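Local coordinates for glycosyl hydrolase (Bacteroides ovatus, PDB 3QC2), which is a glycosyl hydrolase family protein, probably a carbohydrate-active enzyme with a five-bladed beta-propeller fold, at residues M329-K333 against N334-L338; R154-K157 against D158-K161. All blocks are in the same frame, centred on the assembly; numbering follows the deposited sequence.

Contact 1 (M329-K333 against N334-L338); sequences MVYFK and NKWYL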
# COMPACT_ATOMS: atom_id res chain seq x y z
N MSE A 329 5.02 5.67 -1.58
CA MSE A 329 6.18 6.35 -1.02
C MSE A 329 7.21 6.65 -2.12
O MSE A 329 7.59 5.75 -2.87
CB MSE A 329 6.77 5.46 0.06
CG MSE A 329 7.80 6.07 0.93
SE MSE A 329 8.21 4.86 2.44
CE MSE A 329 9.66 5.89 3.20
N VAL A 330 7.66 7.90 -2.21
CA VAL A 330 8.60 8.30 -3.25
C VAL A 330 9.71 9.20 -2.73
O VAL A 330 9.46 10.17 -2.02
CB VAL A 330 7.87 9.07 -4.40
CG1 VAL A 330 8.82 9.28 -5.56
CG2 VAL A 330 6.61 8.32 -4.89
N TYR A 331 10.95 8.87 -3.08
CA TYR A 331 12.10 9.70 -2.74
C TYR A 331 12.20 10.68 -3.89
O TYR A 331 12.55 10.31 -5.01
CB TYR A 331 13.36 8.86 -2.61
CG TYR A 331 14.57 9.62 -2.13
CD1 TYR A 331 14.54 10.32 -0.93
CD2 TYR A 331 15.77 9.61 -2.85
CE1 TYR A 331 15.65 11.01 -0.48
CE2 TYR A 331 16.88 10.29 -2.40
CZ TYR A 331 16.82 10.99 -1.21
OH TYR A 331 17.92 11.68 -0.75
N PHE A 332 11.90 11.94 -3.61
CA PHE A 332 11.83 12.97 -4.64
C PHE A 332 12.44 14.25 -4.14
O PHE A 332 12.05 14.76 -3.10
CB PHE A 332 10.35 13.17 -5.01
CG PHE A 332 10.11 14.11 -6.16
CD1 PHE A 332 10.43 13.74 -7.48
CD2 PHE A 332 9.50 15.35 -5.95
CE1 PHE A 332 10.19 14.60 -8.54
CE2 PHE A 332 9.25 16.22 -7.02
CZ PHE A 332 9.59 15.85 -8.31
N LYS A 333 13.40 14.78 -4.90
CA LYS A 333 14.10 16.02 -4.54
C LYS A 333 14.63 15.97 -3.10
O LYS A 333 14.39 16.88 -2.31
CB LYS A 333 13.18 17.23 -4.76
CG LYS A 333 12.88 17.49 -6.24
CD LYS A 333 11.98 18.71 -6.44
CE LYS A 333 11.96 19.14 -7.93
NZ LYS A 333 11.04 20.32 -8.18
N ASN A 334 15.35 14.88 -2.80
CA ASN A 334 16.00 14.65 -1.48
C ASN A 334 15.06 14.56 -0.24
O ASN A 334 15.51 14.73 0.90
CB ASN A 334 17.11 15.68 -1.27
CG ASN A 334 18.15 15.66 -2.40
OD1 ASN A 334 18.42 14.61 -3.00
ND2 ASN A 334 18.72 16.82 -2.69
N LYS A 335 13.77 14.29 -0.46
CA LYS A 335 12.79 14.14 0.63
C LYS A 335 11.90 12.95 0.34
O LYS A 335 11.79 12.53 -0.81
CB LYS A 335 11.92 15.39 0.80
CG LYS A 335 12.68 16.64 1.23
CD LYS A 335 11.72 17.83 1.43
CE LYS A 335 12.48 19.16 1.60
NZ LYS A 335 11.55 20.32 1.76
N TRP A 336 11.28 12.41 1.39
CA TRP A 336 10.39 11.26 1.24
C TRP A 336 8.91 11.67 1.32
O TRP A 336 8.46 12.27 2.32
CB TRP A 336 10.69 10.20 2.30
CG TRP A 336 11.96 9.42 2.07
CD1 TRP A 336 13.18 9.66 2.63
CD2 TRP A 336 12.11 8.28 1.24
NE1 TRP A 336 14.08 8.73 2.20
CE2 TRP A 336 13.45 7.87 1.34
CE3 TRP A 336 11.24 7.55 0.42
CZ2 TRP A 336 13.96 6.76 0.66
CZ3 TRP A 336 11.74 6.44 -0.27
CH2 TRP A 336 13.09 6.06 -0.14
N TYR A 337 8.16 11.33 0.28
CA TYR A 337 6.74 11.63 0.19
C TYR A 337 5.91 10.38 0.47
O TYR A 337 5.97 9.41 -0.28
CB TYR A 337 6.43 12.21 -1.20
CG TYR A 337 7.04 13.57 -1.38
CD1 TYR A 337 8.41 13.73 -1.58
CD2 TYR A 337 6.26 14.71 -1.33
CE1 TYR A 337 8.97 14.98 -1.73
CE2 TYR A 337 6.81 15.97 -1.48
CZ TYR A 337 8.17 16.10 -1.68
OH TYR A 337 8.73 17.34 -1.83
N LEU A 338 5.15 10.41 1.57
CA LEU A 338 4.31 9.27 1.98
C LEU A 338 2.88 9.52 1.57
O LEU A 338 2.29 10.52 1.99
CB LEU A 338 4.39 9.07 3.50
CG LEU A 338 3.68 7.86 4.08
CD1 LEU A 338 4.25 6.56 3.49
CD2 LEU A 338 3.79 7.85 5.58
O HOH W 1 11.52 17.83 -1.87

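Contact 2 (R154-K157 against D158-K161); sequences RNLK and DWTK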
# COMPACT_ATOMS: atom_id res chain seq x y z
N ARG A 154 5.37 -0.00 -18.52
CA ARG A 154 6.54 0.85 -18.74
C ARG A 154 6.20 2.34 -18.76
O ARG A 154 7.09 3.17 -18.62
CB ARG A 154 7.31 0.42 -20.00
CG ARG A 154 7.97 -0.93 -19.77
CD ARG A 154 8.88 -1.39 -20.87
NE ARG A 154 9.47 -2.68 -20.49
CZ ARG A 154 10.58 -2.84 -19.75
NH1 ARG A 154 11.29 -1.77 -19.30
NH2 ARG A 154 11.00 -4.07 -19.45
N ASN A 155 4.90 2.68 -18.89
CA ASN A 155 4.44 4.08 -18.89
C ASN A 155 3.36 4.37 -17.82
O ASN A 155 2.79 5.46 -17.80
CB ASN A 155 3.89 4.46 -20.28
CG ASN A 155 2.61 3.72 -20.64
OD1 ASN A 155 2.05 2.97 -19.82
ND2 ASN A 155 2.13 3.93 -21.87
N LEU A 156 3.09 3.38 -16.95
CA LEU A 156 2.08 3.50 -15.86
C LEU A 156 0.61 3.70 -16.34
O LEU A 156 -0.28 4.01 -15.52
CB LEU A 156 2.49 4.60 -14.86
CG LEU A 156 3.83 4.38 -14.12
CD1 LEU A 156 4.28 5.64 -13.43
CD2 LEU A 156 3.74 3.21 -13.11
N LYS A 157 0.36 3.52 -17.66
CA LYS A 157 -1.02 3.64 -18.24
C LYS A 157 -1.47 2.35 -18.94
O LYS A 157 -2.60 1.89 -18.75
CB LYS A 157 -1.12 4.83 -19.21
CG LYS A 157 -1.10 6.22 -18.50
CD LYS A 157 -1.48 7.36 -19.48
CE LYS A 157 -1.63 8.70 -18.75
NZ LYS A 157 -1.98 9.85 -19.65
N ASP A 158 -0.58 1.77 -19.76
CA ASP A 158 -0.87 0.53 -20.49
C ASP A 158 -0.33 -0.65 -19.69
O ASP A 158 0.86 -0.97 -19.77
CB ASP A 158 -0.23 0.58 -21.87
CG ASP A 158 -0.74 1.76 -22.69
OD1 ASP A 158 -1.94 2.11 -22.57
OD2 ASP A 158 0.06 2.32 -23.46
N TRP A 159 -1.21 -1.29 -18.93
CA TRP A 159 -0.83 -2.41 -18.04
C TRP A 159 -1.09 -3.78 -18.62
O TRP A 159 -2.05 -3.98 -19.36
CB TRP A 159 -1.57 -2.29 -16.72
CG TRP A 159 -1.19 -1.09 -15.98
CD1 TRP A 159 -1.76 0.14 -16.06
CD2 TRP A 159 -0.12 -0.97 -15.04
NE1 TRP A 159 -1.12 1.02 -15.22
CE2 TRP A 159 -0.10 0.36 -14.58
CE3 TRP A 159 0.84 -1.87 -14.53
CZ2 TRP A 159 0.83 0.82 -13.65
CZ3 TRP A 159 1.75 -1.41 -13.60
CH2 TRP A 159 1.74 -0.07 -13.17
N THR A 160 -0.21 -4.73 -18.26
CA THR A 160 -0.35 -6.12 -18.67
C THR A 160 -0.66 -6.93 -17.41
O THR A 160 0.13 -6.93 -16.48
CB THR A 160 0.92 -6.67 -19.30
OG1 THR A 160 1.30 -5.84 -20.40
CG2 THR A 160 0.70 -8.10 -19.79
N LYS A 161 -1.82 -7.58 -17.39
CA LYS A 161 -2.24 -8.38 -16.25
C LYS A 161 -1.65 -9.78 -16.35
O LYS A 161 -1.85 -10.47 -17.36
CB LYS A 161 -3.76 -8.46 -16.20
CG LYS A 161 -4.47 -7.08 -16.12
CD LYS A 161 -5.98 -7.23 -16.02
CE LYS A 161 -6.68 -5.89 -15.91
NZ LYS A 161 -8.16 -6.03 -15.71
O HOH W 2 -3.83 -0.50 -18.89

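Contact 1 (M329-K333 against N334-L338)
A beta hairpin with a two-residue loop closes here: strands 324-332 and 335-342 meet through a type I' turn from Phe332 to Lys335, and on one face Tyr331 and Met329 flank the indole of Trp336. Lys333 and Asn334 fill the two turn corners with positive phi, a conformation asparagine tolerates better than most residues. Val330 and Tyr337 form one hydrogen-bonded pair, with Tyr337 N giving a nearly straight bond to Val330 O (2.9 Å); Phe332 and Lys335 form the other, where Phe332 N reaches Lys335 O at 2.9 Å. The non-hydrogen-bonded pairing with Trp336 places Tyr331 CB over the indole in a CH-pi contact, 3.7 Å from the six-membered ring's centroid. With CG anti to the backbone N (chi1 -175°), the phenol is inclined to the indole by 37°, and Tyr331 CD1 lies 3.5 Å from Trp336 CE2. Methionine's long, unbranched chain reaches the opposite face: Met329 CE lies 3.6 Å from Trp336 CE3, and its SE, oblique to the ring, is 5.3 Å from the six-membered centroid, a Met-aromatic contact. Phe16 adds an edge-to-face ring to Trp336. Val330, Phe332 and Tyr337 occupy the other face and pack on Ile65 of strand 64-72. Tyr337 combines apolar contact with a polar end: Tyr337 CD1 lies 4.0 Å from Phe332 CB, while its OH shares water 1 (2.8 Å) with the carbonyl oxygen of Lys333.

Contact 2 (R154-K157 against D158-K161)
Asn155 and Asp158 meet in the loop joining strands 146-153 and 160-164, where an Asx turn carries the chain round the bend. The Asn155 OD1 atom accepts two backbone bonds: Lys157 N at 2.8 Å, from above the carbonyl plane, and Asp158 N at 2.9 Å, in that plane and on a lone pair. CG stands between the backbone N and the carbonyl carbon (chi1 67°), which holds the short amide back over the turn it closes. Asparagine suits the place because its other end donates as well: ND2 gives a bond to Asp158 OD2 (3.1 Å), leaving nearly in its own amide plane but meeting the carboxylate from above, the two planes being 54° apart. These bonds limit rotation of the amide.

The packed side belongs to Leu156 and Trp159, which run side by side in the same direction. Leu156 CD2 touches the benzo part of the indole, 3.8 Å from Trp159 CZ2, and Trp159 NE1 makes a weak bond to Leu156 O (3.1 Å). Leucine is buried here, whereas Asp158 belongs to the exposed side. At the edge of the indole, in its plane, a water bridges Lys157 O and Trp159 N, accepting from the latter at 2.7 Å. The long Lys157 chain is held separately, by a salt bridge to Glu100 and a cation-pi contact with Tyr88.

Leu156 reaches Thr59 and Tyr61 of strand 52-61 and Tyr134 of strand 134-141, while Trp159 lies on Ala151 and Ser153 of strand 146-153 and Met136 of strand 134-141.

Both contacts join antiparallel neighbours in separate sheets of one chain. Contact 1 is a tight hairpin held by backbone pairs and a largely buried aromatic group; contact 2 is a longer surface connection shaped by an asparagine side chain. Their centres lie 23 Å apart and their nearest atoms about 9 Å apart, so they do not touch. Strand 52-61 nevertheless links them: Ala58 and Leu60 meet side chains of 329-333, whereas Thr59 and Tyr61 meet those of 154-157. A bound di(hydroxyethyl)ether, probably from the crystallisation liquor, lies about 6 Å from the side chain of Trp336 in contact 1, and does not by itself establish a functional pocket.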